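Local coordinates for protein alanine racemase (Actinobacillus succinogenes, PDB 3C3K) that is of unknown function but has the two-lobed fold of the periplasmic binding protein family, which typically takes a small ligand between its lobes, at residues H132-Y136 and Q137-H141; T58-G62 and K63-G67. All blocks are in the same frame, centred on the assembly; numbering follows the deposited sequence.

Contact 1. Residues H132-Y136 and Q137-H141; sequences HDLAY and QYAQH
The carbonyl oxygen of Tyr136 is gripped by two backbone amides of the helix it caps. Gln140 N donates to Tyr136 O in the carbonyl plane at 3.1 Å (N-H...O 155°), while Ala139 N, though only 2.9 Å from Tyr136 O, bends to a weak bond. Gln140 also sends its extended side chain back over the helix start, NE2 donating to Leu134 O at 2.9 Å, almost head-on. Before the cap, on the way from strand 127-131 into helix 137-152, Asp133 to Tyr136 form a type I turn; Asp133 OD1 accepts from Ala135 N at 3.3 Å, the donor well out of the carboxylate plane, closing an Asx turn. Ala139 CB points back at the turn, 3.4 Å from Asp133 O. The two tyrosines lie side by side: Tyr136 CB makes a CH-pi contact over the centre of the Tyr138 ring, 3.8 Å from its centroid, the ring planes inclined by 33°. Tyr138 has CG wedged between its backbone N and carbonyl carbon (chi1 54°), bringing OH within 3.5 Å of Tyr136 CD2. Tyr136 OH is hydrogen-bonded to Ser48 OG, and Glu94 accepts from Gln137 N, so the helix's amide end would probably stabilise a carboxylate's negative charge.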
ATOM      1  N   HIS B 132       7.476  15.609  -4.587  1.00 18.34           N
ATOM      2  CA  HIS B 132       6.313  15.022  -5.267  1.00 20.78           C
ATOM      3  C   HIS B 132       5.197  16.034  -5.467  1.00 23.11           C
ATOM      4  O   HIS B 132       5.104  16.661  -6.578  1.00 27.66           O
ATOM      5  CB  HIS B 132       5.892  13.651  -4.660  1.00 20.67           C
ATOM      6  CG  HIS B 132       4.534  13.159  -5.080  1.00 21.16           C
ATOM      7  ND1 HIS B 132       4.132  13.077  -6.400  1.00 18.48           N
ATOM      8  CD2 HIS B 132       3.482  12.700  -4.343  1.00 24.00           C
ATOM      9  CE1 HIS B 132       2.891  12.602  -6.461  1.00 19.39           C
ATOM     10  NE2 HIS B 132       2.468  12.376  -5.232  1.00 19.89           N
ATOM     11  N   ASP B 133       4.378  16.255  -4.452  1.00 23.17           N
ATOM     12  CA  ASP B 133       3.152  17.111  -4.580  1.00 21.27           C
ATOM     13  C   ASP B 133       3.213  18.223  -3.541  1.00 20.77           C
ATOM     14  O   ASP B 133       2.973  17.997  -2.350  1.00 18.66           O
ATOM     15  CB  ASP B 133       1.940  16.209  -4.312  1.00 22.57           C
ATOM     16  CG  ASP B 133       0.568  16.930  -4.359  1.00 26.20           C
ATOM     17  OD1 ASP B 133       0.399  18.143  -4.686  1.00 19.79           O
ATOM     18  OD2 ASP B 133      -0.383  16.184  -4.046  1.00 31.63           O
ATOM     19  N   LEU B 134       3.574  19.417  -4.000  1.00 19.55           N
ATOM     20  CA  LEU B 134       3.737  20.586  -3.135  1.00 18.59           C
ATOM     21  C   LEU B 134       2.479  21.160  -2.473  1.00 17.41           C
ATOM     22  O   LEU B 134       2.609  22.117  -1.746  1.00 17.73           O
ATOM     23  CB  LEU B 134       4.455  21.720  -3.903  1.00 19.45           C
ATOM     24  CG  LEU B 134       5.995  21.649  -4.112  1.00 20.19           C
ATOM     25  CD1 LEU B 134       6.419  22.918  -4.881  1.00 20.11           C
ATOM     26  CD2 LEU B 134       6.801  21.560  -2.827  1.00 13.91           C
ATOM     27  N   ALA B 135       1.267  20.652  -2.756  1.00 15.16           N
ATOM     28  CA  ALA B 135       0.088  21.094  -2.010  1.00 14.64           C
ATOM     29  C   ALA B 135       0.279  20.705  -0.517  1.00 14.21           C
ATOM     30  O   ALA B 135      -0.241  21.378   0.365  1.00 14.19           O
ATOM     31  CB  ALA B 135      -1.226  20.415  -2.588  1.00 13.30           C
ATOM     32  N   TYR B 136       1.077  19.661  -0.232  1.00 13.62           N
ATOM     33  CA  TYR B 136       1.315  19.248   1.169  1.00 14.84           C
ATOM     34  C   TYR B 136       2.408  20.046   1.847  1.00 16.55           C
ATOM     35  O   TYR B 136       3.522  20.237   1.286  1.00 16.21           O
ATOM     36  CB  TYR B 136       1.601  17.776   1.255  1.00 15.15           C
ATOM     37  CG  TYR B 136       0.427  16.923   0.808  1.00 16.16           C
ATOM     38  CD1 TYR B 136       0.188  16.661  -0.547  1.00 16.62           C
ATOM     39  CD2 TYR B 136      -0.455  16.367   1.757  1.00 16.92           C
ATOM     40  CE1 TYR B 136      -0.936  15.892  -0.940  1.00 19.53           C
ATOM     41  CE2 TYR B 136      -1.533  15.577   1.373  1.00 13.94           C
ATOM     42  CZ  TYR B 136      -1.773  15.331   0.048  1.00 17.65           C
ATOM     43  OH  TYR B 136      -2.877  14.547  -0.316  1.00 15.08           O
ATOM     44  N   GLN B 137       2.113  20.525   3.061  1.00 16.74           N
ATOM     45  CA  GLN B 137       3.087  21.392   3.728  1.00 17.63           C
ATOM     46  C   GLN B 137       4.324  20.550   4.022  1.00 16.77           C
ATOM     47  O   GLN B 137       5.459  21.033   3.959  1.00 16.32           O
ATOM     48  CB  GLN B 137       2.533  22.072   4.994  1.00 16.29           C
ATOM     49  CG  GLN B 137       3.437  23.186   5.504  1.00 19.89           C
ATOM     50  CD  GLN B 137       3.031  23.796   6.845  1.00 21.80           C
ATOM     51  OE1 GLN B 137       2.717  24.979   6.888  1.00 29.89           O
ATOM     52  NE2 GLN B 137       3.067  23.012   7.941  1.00 22.20           N
ATOM     53  N   TYR B 138       4.151  19.271   4.293  1.00 16.41           N
ATOM     54  CA  TYR B 138       5.376  18.557   4.532  1.00 16.73           C
ATOM     55  C   TYR B 138       6.259  18.544   3.264  1.00 15.92           C
ATOM     56  O   TYR B 138       7.463  18.550   3.367  1.00 15.76           O
ATOM     57  CB  TYR B 138       5.164  17.160   5.069  1.00 16.18           C
ATOM     58  CG  TYR B 138       4.258  16.262   4.262  1.00 17.49           C
ATOM     59  CD1 TYR B 138       4.711  15.580   3.111  1.00 19.02           C
ATOM     60  CD2 TYR B 138       2.955  15.984   4.723  1.00 14.28           C
ATOM     61  CE1 TYR B 138       3.814  14.709   2.398  1.00 16.81           C
ATOM     62  CE2 TYR B 138       2.100  15.143   4.039  1.00 11.95           C
ATOM     63  CZ  TYR B 138       2.541  14.492   2.911  1.00 15.58           C
ATOM     64  OH  TYR B 138       1.620  13.619   2.327  1.00 18.94           O
ATOM     65  N   ALA B 139       5.669  18.519   2.076  1.00 16.30           N
ATOM     66  CA  ALA B 139       6.537  18.491   0.896  1.00 17.70           C
ATOM     67  C   ALA B 139       7.219  19.843   0.721  1.00 17.23           C
ATOM     68  O   ALA B 139       8.379  19.923   0.246  1.00 18.69           O
ATOM     69  CB  ALA B 139       5.790  18.053  -0.373  1.00 17.32           C
ATOM     70  N   GLN B 140       6.527  20.902   1.116  1.00 17.03           N
ATOM     71  CA  GLN B 140       7.104  22.265   1.066  1.00 16.64           C
ATOM     72  C   GLN B 140       8.281  22.397   2.074  1.00 15.99           C
ATOM     73  O   GLN B 140       9.345  22.936   1.753  1.00 16.08           O
ATOM     74  CB  GLN B 140       6.023  23.265   1.402  1.00 17.27           C
ATOM     75  CG  GLN B 140       4.872  23.407   0.301  1.00 18.49           C
ATOM     76  CD  GLN B 140       3.740  24.234   0.855  1.00 17.82           C
ATOM     77  OE1 GLN B 140       3.992  25.179   1.538  1.00 19.11           O
ATOM     78  NE2 GLN B 140       2.513  23.835   0.624  1.00 20.50           N
ATOM     79  N   HIS B 141       8.090  21.868   3.272  1.00 15.40           N
ATOM     80  CA  HIS B 141       9.077  21.980   4.341  1.00 15.58           C
ATOM     81  C   HIS B 141      10.321  21.168   3.995  1.00 15.21           C
ATOM     82  O   HIS B 141      11.463  21.558   4.343  1.00 16.92           O
ATOM     83  CB  HIS B 141       8.516  21.375   5.637  1.00 15.96           C
ATOM     84  CG  HIS B 141       7.607  22.292   6.386  1.00 16.65           C
ATOM     85  ND1 HIS B 141       7.477  23.633   6.080  1.00 22.86           N
ATOM     86  CD2 HIS B 141       6.775  22.063   7.420  1.00 17.02           C
ATOM     87  CE1 HIS B 141       6.620  24.193   6.909  1.00 17.62           C
ATOM     88  NE2 HIS B 141       6.198  23.267   7.751  1.00 21.39           N
TER

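Contact 2. Residues T58-G62 and K63-G67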
ATOM      1  N   THR B  58     -20.370  14.435   4.546  1.00 20.33           N
ATOM      2  CA  THR B  58     -21.784  14.250   4.823  1.00 20.66           C
ATOM      3  C   THR B  58     -22.033  13.130   5.877  1.00 21.71           C
ATOM      4  O   THR B  58     -23.083  13.116   6.510  1.00 19.97           O
ATOM      5  CB  THR B  58     -22.621  13.947   3.587  1.00 19.50           C
ATOM      6  OG1 THR B  58     -22.147  12.757   3.004  1.00 23.75           O
ATOM      7  CG2 THR B  58     -22.470  15.022   2.518  1.00 22.24           C
ATOM      8  N   LEU B  59     -21.079  12.226   6.090  1.00 22.15           N
ATOM      9  CA  LEU B  59     -21.224  11.245   7.145  1.00 23.80           C
ATOM     10  C   LEU B  59     -21.302  11.860   8.537  1.00 25.17           C
ATOM     11  O   LEU B  59     -21.941  11.291   9.442  1.00 24.77           O
ATOM     12  CB  LEU B  59     -20.077  10.230   7.102  1.00 24.22           C
ATOM     13  CG  LEU B  59     -19.969   9.410   5.805  1.00 24.06           C
ATOM     14  CD1 LEU B  59     -18.628   8.771   5.725  1.00 23.92           C
ATOM     15  CD2 LEU B  59     -21.064   8.390   5.795  1.00 25.51           C
ATOM     16  N   LEU B  60     -20.618  12.997   8.723  1.00 25.96           N
ATOM     17  CA  LEU B  60     -20.582  13.678  10.003  1.00 27.36           C
ATOM     18  C   LEU B  60     -21.929  14.299  10.233  1.00 28.69           C
ATOM     19  O   LEU B  60     -22.584  14.002  11.234  1.00 28.24           O
ATOM     20  CB  LEU B  60     -19.505  14.773  10.046  1.00 27.82           C
ATOM     21  CG  LEU B  60     -18.209  14.650  10.837  1.00 26.83           C
ATOM     22  CD1 LEU B  60     -17.607  16.022  10.941  1.00 25.22           C
ATOM     23  CD2 LEU B  60     -18.388  14.040  12.252  1.00 24.09           C
ATOM     24  N   SER B  61     -22.351  15.143   9.291  1.00 30.59           N
ATOM     25  CA  SER B  61     -23.716  15.704   9.298  1.00 32.18           C
ATOM     26  C   SER B  61     -24.773  14.607   9.418  1.00 31.71           C
ATOM     27  O   SER B  61     -25.678  14.704  10.240  1.00 32.51           O
ATOM     28  CB  SER B  61     -23.979  16.488   8.008  1.00 33.60           C
ATOM     29  OG  SER B  61     -24.166  15.607   6.905  1.00 37.14           O
ATOM     30  N   GLY B  62     -24.657  13.560   8.610  1.00 29.92           N
ATOM     31  CA  GLY B  62     -25.585  12.454   8.690  1.00 29.60           C
ATOM     32  C   GLY B  62     -25.441  11.608   9.950  1.00 29.54           C
ATOM     33  O   GLY B  62     -26.115  10.599  10.085  1.00 31.44           O
ATOM     34  N   LYS B  63     -24.561  11.972  10.869  1.00 29.14           N
ATOM     35  CA  LYS B  63     -24.398  11.195  12.135  1.00 28.60           C
ATOM     36  C   LYS B  63     -23.964   9.725  11.983  1.00 27.62           C
ATOM     37  O   LYS B  63     -24.280   8.904  12.839  1.00 28.48           O
ATOM     38  CB  LYS B  63     -25.700  11.212  12.979  1.00 29.37           C
ATOM     39  CG  LYS B  63     -26.343  12.587  13.265  1.00 29.32           C
ATOM     40  CD  LYS B  63     -27.883  12.424  13.143  1.00 36.64           C
ATOM     41  CE  LYS B  63     -28.652  12.554  14.475  1.00 36.06           C
ATOM     42  NZ  LYS B  63     -28.804  13.983  14.845  1.00 30.77           N
ATOM     43  N   MET B  64     -23.262   9.385  10.914  1.00 25.07           N
ATOM     44  CA  MET B  64     -22.701   8.026  10.777  1.00 24.15           C
ATOM     45  C   MET B  64     -21.288   7.923  11.392  1.00 23.35           C
ATOM     46  O   MET B  64     -20.816   6.862  11.720  1.00 23.59           O
ATOM     47  CB  MET B  64     -22.657   7.630   9.305  1.00 23.94           C
ATOM     48  CG  MET B  64     -24.026   7.531   8.606  1.00 26.08           C
ATOM     49  SD  MET B  64     -25.070   6.092   9.144  1.00 29.19           S
ATOM     50  CE  MET B  64     -23.834   4.818   9.230  1.00 26.64           C
ATOM     51  N   VAL B  65     -20.585   9.028  11.552  1.00 21.84           N
ATOM     52  CA  VAL B  65     -19.303   8.950  12.225  1.00 20.27           C
ATOM     53  C   VAL B  65     -19.271  10.030  13.278  1.00 20.68           C
ATOM     54  O   VAL B  65     -19.956  11.087  13.113  1.00 19.80           O
ATOM     55  CB  VAL B  65     -18.104   9.176  11.252  1.00 19.64           C
ATOM     56  CG1 VAL B  65     -18.097   8.147  10.104  1.00 19.51           C
ATOM     57  CG2 VAL B  65     -18.139  10.593  10.692  1.00 20.83           C
ATOM     58  N   ASP B  66     -18.487   9.747  14.335  1.00 19.69           N
ATOM     59  CA  ASP B  66     -18.317  10.590  15.490  1.00 19.36           C
ATOM     60  C   ASP B  66     -17.135  11.579  15.435  1.00 18.97           C
ATOM     61  O   ASP B  66     -16.968  12.390  16.358  1.00 17.24           O
ATOM     62  CB  ASP B  66     -18.142   9.690  16.714  1.00 20.61           C
ATOM     63  CG  ASP B  66     -19.448   9.026  17.173  1.00 24.78           C
ATOM     64  OD1 ASP B  66     -20.467   9.072  16.437  1.00 26.71           O
ATOM     65  OD2 ASP B  66     -19.442   8.445  18.294  1.00 30.66           O
ATOM     66  N   GLY B  67     -16.351  11.573  14.363  1.00 17.21           N
ATOM     67  CA  GLY B  67     -15.149  12.427  14.329  1.00 16.10           C
ATOM     68  C   GLY B  67     -14.321  12.106  13.094  1.00 15.38           C
ATOM     69  O   GLY B  67     -14.537  11.076  12.457  1.00 14.73           O
TER
HETATM   70  O   HOH W   1     -22.023  12.791  13.583  1.00 29.10           O
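Met64 packs against Leu59 with the first part of its side chain and then leaves it. Its CB lies 3.9 Å from Leu59 CD2, and CG, set anti to the carbonyl carbon, passes 4.0 Å from Gly62 O. Bends at chi2 (-71°) and chi3 (-42°) then lead SD and CE away from residues 58-62. The backbone beneath ends the helix in a Schellman motif. Lys63 takes a positive phi of 61°, and two bonds reach back into the last turn: Met64 N to Leu59 O at 2.7 Å, close to straight on the carbonyl, and Lys63 N to Leu60 O at 2.9 Å, where the donor stands well above the carbonyl plane. Val65 N adds a weak third bond, so Leu59 O receives two amides. The Val65 side chain packs on both Leu59 and Leu60, crossing Leu60 at about a right angle, with Leu60 CD2 3.8 Å from Val65 CG2. Leu60 CD2 also lies 3.8 Å from Gly67 N, a buried amide nitrogen with no partner in the model. A water donates 2.7 Å bonds to both Leu60 O and Val65 O, tying the helix end to the departing chain. This turn delivers the chain from helix 58-61 into strand 68-70: Val65 rests on Met10 and Leu12 of the adjoining strand 9-15, Asp66 and Gly67 make backbone bonds to Met10 and Leu12 respectively, that of Gly67 through its carbonyl, and Leu59 and Met64 pack reciprocally on Met64 and Leu59 of the second subunit.

Overall arrangement
Both contacts are helix-loop junctions, but of opposite polarity: contact 1 starts a helix after a strand, whereas contact 2 ends one before a strand. The strands they adjoin, 127-131 and 68-70, lie in different parallel sheets of the two-lobed fold. Their centres are about 29 Å apart and their nearest atoms about 18 Å, so they do not touch. Contact 1 has its centre about 9 Å from that of the chain and meets Ser48 and Glu94 from the other lobe; a glycerol, probably from the crystallisation liquor, lies about 3 Å from the Tyr138 side chain, as would suit a pocket between the lobes. Contact 2, centred about 27 Å from the chain centre, instead faces the second subunit.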